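Local coordinates for protein extracellular ligand-binding receptor (Rhodopseudomonas palustris, PDB 3SG0) that probably serves as the solute-binding protein of an ABC-type uptake system, binding small aromatic acids such as benzoylformate, at residues T33-G38 with G95-P100; A41-P46 with T305-H310; E319-A324 with A338-Q343; Q343-K348 with M359-H364. One frame throughout, in Å; residues are numbered along the deposited sequence. Where two conformers were deposited one is given.

Contacts 1 and 2 both touch the bound benzoylformate, gripping it at different ends: the start of helix 99-111 in contact 1 holds its carboxylate, while Leu43 and Phe307 in contact 2 border its phenyl ring. Their centres lie 10 Å apart, and they are tied directly where Gln45 NE2 meets Ala36 O at 2.9 Å, probably a hydrogen bond. Contacts 3 and 4 sit far from the ligand, their centres 24 to 25 Å from those of the first two, yet helix 306-328 runs from contact 2 into contact 3. Contacts 3 and 4 share Gln343, and Ala321 CB packs 3.7 Å from Ile344 CG1.

Contact 1. Residues T33-G38 with G95-P100; sequences TMSASG and GSSLTP. With 173 (benzoyl-formic acid), chain B.
Two serines meet through matching torsions: in both Ser35 (chi1 -54°) and Ser97 (chi1 -51°) the hydroxyl lies opposite its own carbonyl carbon. Ser97 OG is thereby carried to the backbone of segment 33-38, where it accepts an almost straight hydrogen bond from Ser35 N at 2.9 Å. The same hydroxyl also bonds Gln47 of helix 41-50, and it packs 3.6 Å from Met34 CB. Replacing Ser97 with alanine would probably leave the buried Ser35 N without its acceptor and deprive Gln47 of a partner.

Ser35 OG turns to the side of Leu98, 3.7 Å from its CG, and Asp70 binds this hydroxyl as well as those of Ser96 and Thr33, so one carboxylate fixes three side chains. Just upstream the backbones close together over a cis peptide between Gly95 and Ser96. Thr33 O receives the CA-H of Ser96 at 3.3 Å and, less straight, that of Gly95, where a side chain would run into this same oxygen.

Beyond Leu98, the N-cap residue, Thr99 N donates to ligand O1A at 2.7 Å and Thr99 OG1 to O1B at 2.7 Å; Ala121 N and Arg198 also hydrogen-bond the ligand. Two neighbouring parallel strands thus run out into adjoining loops, and the one after strand 92-94 leads into a helix whose N-terminus receives the carboxylate, the binding-site layout of periplasmic binding proteins of the leucine-binding family.

Contact 2. Residues A41-P46 with T305-H310; sequences AALGQP and TIFGVH. With 173 (benzoyl-formic acid), chain B.
The wall of the benzoylformate pocket that faces the ligand's phenyl ring is built where helix 41-50 meets the first turn of helix 306-328, with Leu43 laid over the ring of Phe307. Leu43 CG stands 3.6 Å from the ring centroid and 14° off the ring normal, a CH-pi contact over the middle of one face. Its CD2 branch reaches further, touching Phe307 CE2 at 3.5 Å and ligand C2D at 3.6 Å, and so bridges aromatic ring and ligand. On the opposite face of Phe307 lies Ile306 CG2, offset toward the rim, so the ring is clamped between two aliphatic groups. With CG opposite its carbonyl carbon (chi1 -63°), Phe307 swings its ring across Leu43 and presents an edge to the ligand, CE2 lying 3.7 Å from C3.

In this family of periplasmic binding proteins the ligand sits between two lobes, and here the short helical segments joined beside it cross at -59°, their axes 7.5 Å apart at closest. A leucine in place of Phe307 would probably cost Leu43 its flat partner and open a gap beside the ligand's phenyl ring. Behind the aromatic ring, Pro46 fits against the helix start, CB 3.5 Å from Gly308 N; Gly308 has little space for a side chain, since a CB there would crowd Pro46 O. A water joins the two segments, donating to Ala42 O and accepting from Thr305 OG1 at 2.9 Å.

Contact 3. Residues E319-A324 with A338-Q343; sequences ENAIPA and AAIRDQ
Ile340 and Gln343 on helix 334-344 receive Ala321, Ile322 and Ala324 of helix 306-328. These are consecutive helices of the periplasmic-binding-protein fold, and the segments cross at 122° with their axes 8.6 Å apart, a separation consistent with the small alanines at the interface.

Ala339 comes first along segment 338-343; its methyl group faces the partner helix but rests further along it, on Ala325 and Ala328. Ile340 follows with both branches in use: CD1 approaches Ile322 CG1 at 4.3 Å, while CG2 lies 4.4 Å from Ala321 CB. Its chain runs extended to CD1 (chi2 175°), carrying the tip to Ile322, itself packed on Ile58, while the short branch stays beside Ala321.

On the side turned away from helix 306-328, Arg341 forms a salt bridge to the adjacent Asp342, NH2 lying 2.9 Å from OD1. The carboxylate uses its anti lone pair, and the bond tilts 17° out of the guanidinium plane. Gln343 closes the segment at the nearest backbone approach, its chain bent at chi2 so that its aliphatic part passes alongside both alanines: CB is 3.8 Å from Ala321 CB, and CG is 3.8 Å from Ala324 CB.

Contact 4. Residues Q343-K348 with M359-H364; sequences QIEKSK and MTPDNH
Glu345 and His364 supply the charged and aromatic part of the contact, joined by a His-carboxylate hydrogen bond. His364 NE2 donates to Glu345 OE1 at 2.7 Å, with the oxygen only 3° out of the ring plane, so the bond leaves from the ring edge and meets the anti lone pair of OE1. Carboxylate and ring planes are turned 49° apart. Glu345 reaches across because CG lies opposite the backbone N (chi1 -166°) and the chain stays extended beyond it. A salt bridge from Arg341 gives OE1 a second partner, probably stabilising its negative charge, while Val136 O binds ND1 and Tyr137 stacks on the ring.

Backbone carbonyls carry the other polar links. Met359 N donates to Ser347 O at 2.9 Å, nearly in line with the carbonyl bond, and Lys348 NZ bonds Met359 O at 2.8 Å in the carbonyl plane. These bonds join the type I turn from Ile344 to Ser347, continuous with helix 334-344, to the loop between strands 355-357 and 373-378. Within that second loop an ST motif is formed, Thr360 OG1 accepting from Asn363 N.

Van der Waals contacts fill in between. Met359, a selenomethionine, rests CG against the carbonyl oxygen of Ile344 at 3.4 Å and 4.1 Å from Ser347 CB, and its chain, bent at chi2, continues to Leu317 and Tyr137. Pro361 lies along the acidic side chain, its CA 3.6 Å from Glu345 CD.

Contact 1. Residues T33-G38 with G95-P100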
loop_
_atom_site.group_PDB
_atom_site.type_symbol
_atom_site.label_atom_id
_atom_site.label_comp_id
_atom_site.label_asym_id
_atom_site.label_seq_id
_atom_site.Cartn_x
_atom_site.Cartn_y
_atom_site.Cartn_z
ATOM N N THR A 33 -4.595 0.573 -13.380
ATOM C CA THR A 33 -3.195 0.648 -13.774
ATOM C C THR A 33 -2.364 0.207 -12.585
ATOM O O THR A 33 -2.591 0.646 -11.451
ATOM C CB THR A 33 -2.811 2.056 -14.297
ATOM O OG1 THR A 33 -1.461 2.043 -14.790
ATOM C CG2 THR A 33 -2.978 3.143 -13.243
HETATM N N MSE A 34 -1.430 -0.709 -12.834
HETATM C CA MSE A 34 -0.611 -1.259 -11.760
HETATM C C MSE A 34 0.806 -1.470 -12.244
HETATM O O MSE A 34 1.056 -1.595 -13.451
HETATM C CB MSE A 34 -1.182 -2.579 -11.246
HETATM C CG MSE A 34 -1.201 -3.695 -12.280
HETATM SE SE MSE A 34 -2.892 -3.845 -13.289
HETATM C CE MSE A 34 -3.951 -4.621 -11.847
ATOM N N SER A 35 1.734 -1.508 -11.296
ATOM C CA SER A 35 3.150 -1.638 -11.619
ATOM C C SER A 35 3.542 -3.110 -11.687
ATOM O O SER A 35 4.190 -3.641 -10.798
ATOM C CB SER A 35 4.002 -0.885 -10.591
ATOM O OG SER A 35 3.586 0.473 -10.467
ATOM N N ALA A 36 3.090 -3.778 -12.741
ATOM C CA ALA A 36 3.303 -5.215 -12.895
ATOM C C ALA A 36 4.717 -5.566 -13.350
ATOM O O ALA A 36 5.125 -6.722 -13.262
ATOM C CB ALA A 36 2.262 -5.812 -13.838
ATOM N N SER A 37 5.459 -4.577 -13.828
ATOM C CA SER A 37 6.870 -4.732 -14.156
ATOM C C SER A 37 7.599 -3.503 -13.618
ATOM O O SER A 37 6.967 -2.558 -13.131
ATOM C CB SER A 37 7.082 -4.898 -15.662
ATOM O OG SER A 37 6.517 -3.823 -16.384
ATOM N N GLY A 38 8.928 -3.516 -13.671
ATOM C CA GLY A 38 9.723 -2.475 -13.045
ATOM C C GLY A 38 9.952 -2.785 -11.577
ATOM O O GLY A 38 9.594 -3.858 -11.101
ATOM N N GLY A 95 -5.498 2.596 -9.082
ATOM C CA GLY A 95 -4.053 2.546 -9.254
ATOM C C GLY A 95 -3.353 3.794 -8.749
ATOM O O GLY A 95 -3.982 4.690 -8.170
ATOM N N SER A 96 -2.033 3.862 -8.900
ATOM C CA SER A 96 -1.199 2.736 -9.272
ATOM C C SER A 96 -0.770 2.008 -7.992
ATOM O O SER A 96 -1.420 2.120 -6.944
ATOM C CB SER A 96 -0.001 3.254 -10.072
ATOM O OG SER A 96 0.875 2.208 -10.470
ATOM N N SER A 97 0.326 1.260 -8.093
ATOM C CA SER A 97 0.853 0.462 -6.993
ATOM C C SER A 97 1.799 1.232 -6.090
ATOM O O SER A 97 2.003 0.845 -4.937
ATOM C CB SER A 97 1.645 -0.714 -7.556
ATOM O OG SER A 97 0.917 -1.448 -8.526
ATOM N N LEU A 98 2.420 2.271 -6.643
ATOM C CA LEU A 98 3.493 3.003 -5.973
ATOM C C LEU A 98 3.125 4.465 -5.850
ATOM O O LEU A 98 2.367 4.991 -6.669
ATOM C CB LEU A 98 4.805 2.914 -6.756
ATOM C CG LEU A 98 5.206 1.564 -7.337
ATOM C CD1 LEU A 98 6.562 1.667 -8.042
ATOM C CD2 LEU A 98 5.229 0.492 -6.267
ATOM N N THR A 99 3.694 5.126 -4.854
ATOM C CA THR A 99 3.400 6.523 -4.600
ATOM C C THR A 99 3.821 7.466 -5.738
ATOM O O THR A 99 3.003 8.256 -6.204
ATOM C CB THR A 99 3.975 6.964 -3.241
ATOM O OG1 THR A 99 3.270 6.293 -2.192
ATOM C CG2 THR A 99 3.828 8.455 -3.054
ATOM N N PRO A 100 5.081 7.404 -6.205
ATOM C CA PRO A 100 5.467 8.322 -7.285
ATOM C C PRO A 100 4.620 8.127 -8.543
ATOM O O PRO A 100 4.358 9.074 -9.287
ATOM C CB PRO A 100 6.938 7.952 -7.558
ATOM C CG PRO A 100 7.133 6.586 -6.954
ATOM C CD PRO A 100 6.205 6.549 -5.776
HETATM O O1B 173 B . 3.479 3.628 -1.948
HETATM C C1 173 B . 4.472 3.109 -2.385
HETATM O O1A 173 B . 5.370 3.764 -3.220
HETATM C C2 173 B . 4.928 1.776 -1.857
HETATM O O2 173 B . 6.034 1.382 -2.081
HETATM C C1G 173 B . 3.925 0.958 -1.106
HETATM C C2D 173 B . 2.513 0.819 -1.667
HETATM C C2E 173 B . 1.476 0.017 -0.908
HETATM C C3 173 B . 1.862 -0.629 0.422
HETATM C C1E 173 B . 3.294 -0.467 0.965
HETATM C C1D 173 B . 4.341 0.321 0.206
#

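Contact 2. Residues A41-P46 with T305-H310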
loop_
_atom_site.group_PDB
_atom_site.type_symbol
_atom_site.label_atom_id
_atom_site.label_comp_id
_atom_site.label_asym_id
_atom_site.label_seq_id
_atom_site.Cartn_x
_atom_site.Cartn_y
_atom_site.Cartn_z
ATOM N N ALA A 41 7.254 -4.429 -9.251
ATOM C CA ALA A 41 6.630 -5.682 -9.677
ATOM C C ALA A 41 6.101 -6.556 -8.543
ATOM O O ALA A 41 5.074 -7.220 -8.719
ATOM C CB ALA A 41 7.583 -6.490 -10.555
ATOM N N ALA A 42 6.782 -6.594 -7.404
ATOM C CA ALA A 42 6.293 -7.427 -6.308
ATOM C C ALA A 42 4.989 -6.889 -5.714
ATOM O O ALA A 42 4.306 -7.591 -4.953
ATOM C CB ALA A 42 7.346 -7.575 -5.230
ATOM N N LEU A 43 4.654 -5.644 -6.053
ATOM C CA LEU A 43 3.378 -5.054 -5.665
ATOM C C LEU A 43 2.352 -5.204 -6.789
ATOM O O LEU A 43 1.219 -5.633 -6.562
ATOM C CB LEU A 43 3.531 -3.581 -5.255
ATOM C CG LEU A 43 4.420 -3.293 -4.037
ATOM C CD1 LEU A 43 5.915 -3.274 -4.384
ATOM C CD2 LEU A 43 4.027 -1.981 -3.372
ATOM N N GLY A 44 2.734 -4.856 -8.014
ATOM C CA GLY A 44 1.782 -4.855 -9.109
ATOM C C GLY A 44 1.441 -6.205 -9.701
ATOM O O GLY A 44 0.331 -6.392 -10.203
ATOM N N GLN A 45 2.368 -7.153 -9.674
ATOM C CA GLN A 45 2.049 -8.477 -10.196
ATOM C C GLN A 45 0.926 -9.167 -9.409
ATOM O O GLN A 45 0.008 -9.715 -10.004
ATOM C CB GLN A 45 3.295 -9.358 -10.295
ATOM C CG GLN A 45 4.081 -9.122 -11.551
ATOM C CD GLN A 45 3.399 -9.704 -12.778
ATOM O OE1 GLN A 45 2.810 -10.790 -12.724
ATOM N NE2 GLN A 45 3.472 -8.985 -13.890
ATOM N N PRO A 46 0.983 -9.132 -8.066
ATOM C CA PRO A 46 -0.133 -9.682 -7.288
ATOM C C PRO A 46 -1.462 -9.012 -7.642
ATOM O O PRO A 46 -2.505 -9.670 -7.673
ATOM C CB PRO A 46 0.276 -9.358 -5.845
ATOM C CG PRO A 46 1.771 -9.446 -5.888
ATOM C CD PRO A 46 2.142 -8.820 -7.209
ATOM N N THR A 305 -0.120 -12.755 -2.271
ATOM C CA THR A 305 0.565 -11.902 -1.311
ATOM C C THR A 305 -0.294 -10.669 -1.031
ATOM O O THR A 305 -1.282 -10.393 -1.727
ATOM C CB THR A 305 1.955 -11.489 -1.797
ATOM O OG1 THR A 305 1.810 -10.626 -2.933
ATOM C CG2 THR A 305 2.779 -12.718 -2.179
ATOM N N ILE A 306 0.088 -9.924 -0.005
ATOM C CA ILE A 306 -0.739 -8.836 0.483
ATOM C C ILE A 306 -1.059 -7.801 -0.593
ATOM O O ILE A 306 -2.127 -7.191 -0.581
ATOM C CB ILE A 306 -0.083 -8.130 1.689
ATOM C CG1 ILE A 306 -1.075 -7.187 2.364
ATOM C CG2 ILE A 306 1.188 -7.401 1.274
ATOM C CD1 ILE A 306 -0.551 -6.581 3.655
ATOM N N PHE A 307 -0.148 -7.574 -1.534
ATOM C CA PHE A 307 -0.362 -6.475 -2.465
ATOM C C PHE A 307 -1.602 -6.652 -3.326
ATOM O O PHE A 307 -2.229 -5.670 -3.704
ATOM C CB PHE A 307 0.919 -6.147 -3.229
ATOM C CG PHE A 307 1.989 -5.677 -2.310
ATOM C CD1 PHE A 307 3.010 -6.521 -1.895
ATOM C CD2 PHE A 307 1.899 -4.416 -1.747
ATOM C CE1 PHE A 307 3.950 -6.084 -0.967
ATOM C CE2 PHE A 307 2.833 -3.983 -0.818
ATOM C CZ PHE A 307 3.853 -4.816 -0.426
ATOM N N GLY A 308 -1.991 -7.896 -3.592
ATOM C CA GLY A 308 -3.230 -8.140 -4.307
ATOM C C GLY A 308 -4.447 -7.663 -3.525
ATOM O O GLY A 308 -5.470 -7.266 -4.099
ATOM N N VAL A 309 -4.347 -7.703 -2.200
ATOM C CA VAL A 309 -5.473 -7.314 -1.362
ATOM C C VAL A 309 -5.740 -5.815 -1.437
ATOM O O VAL A 309 -6.834 -5.369 -1.110
ATOM C CB VAL A 309 -5.329 -7.824 0.098
ATOM C CG1 VAL A 309 -4.767 -6.745 1.025
ATOM C CG2 VAL A 309 -6.677 -8.313 0.608
ATOM N N HIS A 310 -4.766 -5.034 -1.885
ATOM C CA HIS A 310 -5.005 -3.600 -2.049
ATOM C C HIS A 310 -5.968 -3.360 -3.199
ATOM O O HIS A 310 -6.766 -2.418 -3.159
ATOM C CB HIS A 310 -3.671 -2.863 -2.181
ATOM C CG HIS A 310 -2.830 -3.071 -0.972
ATOM N ND1 HIS A 310 -1.449 -3.042 -0.930
ATOM C CD2 HIS A 310 -3.244 -3.378 0.275
ATOM C CE1 HIS A 310 -1.057 -3.311 0.308
ATOM N NE2 HIS A 310 -2.128 -3.511 1.054
HETATM O O1B 173 B . 3.479 3.628 -1.948
HETATM C C1 173 B . 4.472 3.109 -2.385
HETATM O O1A 173 B . 5.370 3.764 -3.220
HETATM C C2 173 B . 4.928 1.776 -1.857
HETATM O O2 173 B . 6.034 1.382 -2.081
HETATM C C1G 173 B . 3.925 0.958 -1.106
HETATM C C2D 173 B . 2.513 0.819 -1.667
HETATM C C2E 173 B . 1.476 0.017 -0.908
HETATM C C3 173 B . 1.862 -0.629 0.422
HETATM C C1E 173 B . 3.294 -0.467 0.965
HETATM C C1D 173 B . 4.341 0.321 0.206
HETATM O O HOH W 1 4.483 -10.062 -3.898
#

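Contact 3. Residues E319-A324 with A338-Q343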
loop_
_atom_site.group_PDB
_atom_site.type_symbol
_atom_site.label_atom_id
_atom_site.label_comp_id
_atom_site.label_asym_id
_atom_site.label_seq_id
_atom_site.Cartn_x
_atom_site.Cartn_y
_atom_site.Cartn_z
ATOM N N GLU A 319 -17.727 -1.950 -4.749
ATOM C CA GLU A 319 -18.871 -2.846 -4.787
ATOM C C GLU A 319 -19.943 -2.413 -3.797
ATOM O O GLU A 319 -21.139 -2.484 -4.101
ATOM C CB GLU A 319 -18.422 -4.284 -4.502
ATOM C CG GLU A 319 -19.525 -5.321 -4.530
ATOM C CD GLU A 319 -18.988 -6.734 -4.375
ATOM O OE1 GLU A 319 -18.007 -6.917 -3.623
ATOM O OE2 GLU A 319 -19.540 -7.661 -5.006
ATOM N N ASN A 320 -19.531 -1.971 -2.614
ATOM C CA ASN A 320 -20.480 -1.538 -1.600
ATOM C C ASN A 320 -21.211 -0.278 -2.006
ATOM O O ASN A 320 -22.342 -0.069 -1.571
ATOM C CB ASN A 320 -19.791 -1.328 -0.253
ATOM C CG ASN A 320 -19.422 -2.635 0.420
ATOM O OD1 ASN A 320 -19.841 -3.714 -0.008
ATOM N ND2 ASN A 320 -18.641 -2.548 1.482
ATOM N N ALA A 321 -20.588 0.553 -2.834
ATOM C CA ALA A 321 -21.160 1.836 -3.234
ATOM C C ALA A 321 -22.056 1.738 -4.464
ATOM O O ALA A 321 -22.918 2.595 -4.680
ATOM C CB ALA A 321 -20.045 2.818 -3.505
ATOM N N ILE A 322 -21.851 0.720 -5.287
ATOM C CA ILE A 322 -22.535 0.639 -6.571
ATOM C C ILE A 322 -24.069 0.554 -6.499
ATOM O O ILE A 322 -24.747 1.227 -7.264
ATOM C CB ILE A 322 -21.919 -0.476 -7.451
ATOM C CG1 ILE A 322 -20.637 0.045 -8.120
ATOM C CG2 ILE A 322 -22.913 -0.963 -8.502
ATOM C CD1 ILE A 322 -19.760 -1.027 -8.752
ATOM N N PRO A 323 -24.625 -0.261 -5.590
ATOM C CA PRO A 323 -26.091 -0.341 -5.587
ATOM C C PRO A 323 -26.752 1.022 -5.346
ATOM O O PRO A 323 -27.727 1.360 -6.019
ATOM C CB PRO A 323 -26.373 -1.338 -4.461
ATOM C CG PRO A 323 -25.175 -2.260 -4.511
ATOM C CD PRO A 323 -24.014 -1.327 -4.774
ATOM N N ALA A 324 -26.238 1.806 -4.408
ATOM C CA ALA A 324 -26.787 3.140 -4.200
ATOM C C ALA A 324 -26.589 4.022 -5.427
ATOM O O ALA A 324 -27.487 4.774 -5.817
ATOM C CB ALA A 324 -26.183 3.795 -2.962
ATOM N N ALA A 338 -20.138 10.319 -9.966
ATOM C CA ALA A 338 -20.258 11.236 -8.839
ATOM C C ALA A 338 -20.969 10.555 -7.677
ATOM O O ALA A 338 -20.642 10.788 -6.518
ATOM C CB ALA A 338 -20.988 12.514 -9.250
ATOM N N ALA A 339 -21.962 9.720 -7.984
ATOM C CA ALA A 339 -22.678 9.000 -6.942
ATOM C C ALA A 339 -21.753 8.004 -6.247
ATOM O O ALA A 339 -21.801 7.847 -5.035
ATOM C CB ALA A 339 -23.907 8.300 -7.509
ATOM N N ILE A 340 -20.903 7.323 -7.011
ATOM C CA ILE A 340 -19.913 6.454 -6.380
ATOM C C ILE A 340 -19.006 7.253 -5.445
ATOM O O ILE A 340 -18.756 6.844 -4.311
ATOM C CB ILE A 340 -19.076 5.686 -7.414
ATOM C CG1 ILE A 340 -19.969 4.707 -8.184
ATOM C CG2 ILE A 340 -17.937 4.939 -6.724
ATOM C CD1 ILE A 340 -19.261 3.988 -9.301
ATOM N N ARG A 341 -18.505 8.385 -5.931
ATOM C CA ARG A 341 -17.643 9.230 -5.110
ATOM C C ARG A 341 -18.353 9.634 -3.814
ATOM O O ARG A 341 -17.764 9.586 -2.730
ATOM C CB ARG A 341 -17.208 10.476 -5.892
ATOM C CG ARG A 341 -16.026 11.237 -5.262
ATOM C CD ARG A 341 -16.201 12.761 -5.284
ATOM N NE ARG A 341 -17.312 13.152 -4.425
ATOM C CZ ARG A 341 -17.235 13.279 -3.103
ATOM N NH1 ARG A 341 -16.075 13.123 -2.478
ATOM N NH2 ARG A 341 -18.319 13.592 -2.398
ATOM N N ASP A 342 -19.611 10.054 -3.930
ATOM C CA ASP A 342 -20.405 10.456 -2.767
ATOM C C ASP A 342 -20.603 9.305 -1.790
ATOM O O ASP A 342 -20.564 9.488 -0.573
ATOM C CB ASP A 342 -21.798 10.955 -3.193
ATOM C CG ASP A 342 -21.776 12.302 -3.902
ATOM O OD1 ASP A 342 -20.805 13.068 -3.765
ATOM O OD2 ASP A 342 -22.774 12.618 -4.588
ATOM N N GLN A 343 -20.848 8.114 -2.321
ATOM C CA GLN A 343 -21.185 6.982 -1.476
ATOM C C GLN A 343 -19.982 6.416 -0.719
ATOM O O GLN A 343 -20.103 6.039 0.449
ATOM C CB GLN A 343 -21.854 5.889 -2.307
ATOM C CG GLN A 343 -23.237 6.262 -2.822
ATOM C CD GLN A 343 -24.186 6.648 -1.700
ATOM O OE1 GLN A 343 -24.377 5.890 -0.748
ATOM N NE2 GLN A 343 -24.770 7.842 -1.795
#

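Contact 4. Residues Q343-K348 with M359-H364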
loop_
_atom_site.group_PDB
_atom_site.type_symbol
_atom_site.label_atom_id
_atom_site.label_comp_id
_atom_site.label_asym_id
_atom_site.label_seq_id
_atom_site.Cartn_x
_atom_site.Cartn_y
_atom_site.Cartn_z
ATOM N N GLN A 343 -20.848 8.114 -2.321
ATOM C CA GLN A 343 -21.185 6.982 -1.476
ATOM C C GLN A 343 -19.982 6.416 -0.719
ATOM O O GLN A 343 -20.103 6.039 0.449
ATOM C CB GLN A 343 -21.854 5.889 -2.307
ATOM C CG GLN A 343 -23.237 6.262 -2.822
ATOM C CD GLN A 343 -24.186 6.648 -1.700
ATOM O OE1 GLN A 343 -24.377 5.890 -0.748
ATOM N NE2 GLN A 343 -24.770 7.842 -1.795
ATOM N N ILE A 344 -18.814 6.341 -1.358
ATOM C CA ILE A 344 -17.658 5.761 -0.673
ATOM C C ILE A 344 -17.295 6.605 0.549
ATOM O O ILE A 344 -16.888 6.088 1.582
ATOM C CB ILE A 344 -16.467 5.577 -1.619
ATOM C CG1 ILE A 344 -16.836 4.564 -2.708
ATOM C CG2 ILE A 344 -15.244 5.122 -0.837
ATOM C CD1 ILE A 344 -15.770 4.373 -3.769
ATOM N N GLU A 345 -17.492 7.913 0.425
ATOM C CA GLU A 345 -17.215 8.873 1.480
ATOM C C GLU A 345 -18.031 8.616 2.743
ATOM O O GLU A 345 -17.675 9.109 3.812
ATOM C CB GLU A 345 -17.529 10.267 0.928
ATOM C CG GLU A 345 -17.029 11.435 1.720
ATOM C CD GLU A 345 -16.996 12.676 0.858
ATOM O OE1 GLU A 345 -15.885 13.082 0.481
ATOM O OE2 GLU A 345 -18.077 13.237 0.541
ATOM N N LYS A 346 -19.114 7.854 2.603
ATOM C CA LYS A 346 -20.030 7.553 3.706
ATOM C C LYS A 346 -19.763 6.192 4.341
ATOM O O LYS A 346 -20.449 5.806 5.291
ATOM C CB LYS A 346 -21.474 7.576 3.210
ATOM C CG LYS A 346 -21.908 8.888 2.596
ATOM C CD LYS A 346 -23.308 8.760 2.014
ATOM C CE LYS A 346 -23.683 9.968 1.185
ATOM N NZ LYS A 346 -25.044 9.806 0.602
ATOM N N SER A 347 -18.789 5.455 3.819
ATOM C CA SER A 347 -18.498 4.111 4.323
ATOM C C SER A 347 -18.022 4.152 5.772
ATOM O O SER A 347 -17.117 4.907 6.105
ATOM C CB SER A 347 -17.455 3.441 3.427
ATOM O OG SER A 347 -17.179 2.119 3.858
ATOM N N LYS A 348 -18.624 3.324 6.625
ATOM C CA LYS A 348 -18.340 3.333 8.060
ATOM C C LYS A 348 -18.174 1.931 8.626
ATOM O O LYS A 348 -18.780 0.976 8.136
ATOM C CB LYS A 348 -19.476 4.020 8.840
ATOM C CG LYS A 348 -19.831 5.429 8.396
ATOM C CD LYS A 348 -18.725 6.426 8.699
ATOM C CE LYS A 348 -19.194 7.851 8.426
ATOM N NZ LYS A 348 -18.146 8.857 8.756
HETATM N N MSE A 359 -14.592 6.157 6.572
HETATM C CA MSE A 359 -14.379 7.305 5.689
HETATM C C MSE A 359 -15.128 8.518 6.200
HETATM O O MSE A 359 -16.179 8.387 6.835
HETATM C CB MSE A 359 -14.877 6.987 4.284
HETATM C CG MSE A 359 -14.149 5.849 3.612
HETATM SE SE MSE A 359 -12.266 6.301 3.344
HETATM C CE MSE A 359 -11.805 4.854 2.169
ATOM N N THR A 360 -14.603 9.703 5.909
ATOM C CA THR A 360 -15.314 10.949 6.178
ATOM C C THR A 360 -15.006 11.894 5.019
ATOM O O THR A 360 -14.125 11.614 4.203
ATOM C CB THR A 360 -14.836 11.631 7.465
ATOM O OG1 THR A 360 -13.522 12.147 7.251
ATOM C CG2 THR A 360 -14.843 10.669 8.655
ATOM N N PRO A 361 -15.695 13.039 4.947
ATOM C CA PRO A 361 -15.371 13.968 3.856
ATOM C C PRO A 361 -13.914 14.437 3.874
ATOM O O PRO A 361 -13.359 14.748 2.811
ATOM C CB PRO A 361 -16.350 15.126 4.097
ATOM C CG PRO A 361 -17.529 14.459 4.736
ATOM C CD PRO A 361 -16.920 13.435 5.662
ATOM N N ASP A 362 -13.284 14.481 5.042
ATOM C CA ASP A 362 -11.905 14.940 5.130
ATOM C C ASP A 362 -10.871 13.819 5.176
ATOM O O ASP A 362 -9.687 14.046 4.899
ATOM C CB ASP A 362 -11.733 15.886 6.314
ATOM C CG ASP A 362 -12.437 17.206 6.090
ATOM O OD1 ASP A 362 -12.241 17.793 5.002
ATOM O OD2 ASP A 362 -13.205 17.633 6.977
ATOM N N ASN A 363 -11.321 12.613 5.496
ATOM C CA ASN A 363 -10.436 11.462 5.596
ATOM C C ASN A 363 -10.838 10.382 4.602
ATOM O O ASN A 363 -11.770 9.616 4.840
ATOM C CB ASN A 363 -10.422 10.906 7.020
ATOM C CG ASN A 363 -9.364 9.847 7.199
ATOM O OD1 ASN A 363 -8.769 9.382 6.223
ATOM N ND2 ASN A 363 -9.131 9.435 8.443
ATOM N N HIS A 364 -10.132 10.350 3.475
ATOM C CA HIS A 364 -10.401 9.377 2.426
ATOM C C HIS A 364 -9.473 8.159 2.512
ATOM O O HIS A 364 -9.370 7.375 1.566
ATOM C CB HIS A 364 -10.313 10.038 1.059
ATOM C CG HIS A 364 -11.535 10.811 0.680
ATOM N ND1 HIS A 364 -11.782 11.187 -0.622
ATOM C CD2 HIS A 364 -12.589 11.259 1.408
ATOM C CE1 HIS A 364 -12.937 11.829 -0.683
ATOM N NE2 HIS A 364 -13.444 11.893 0.536
#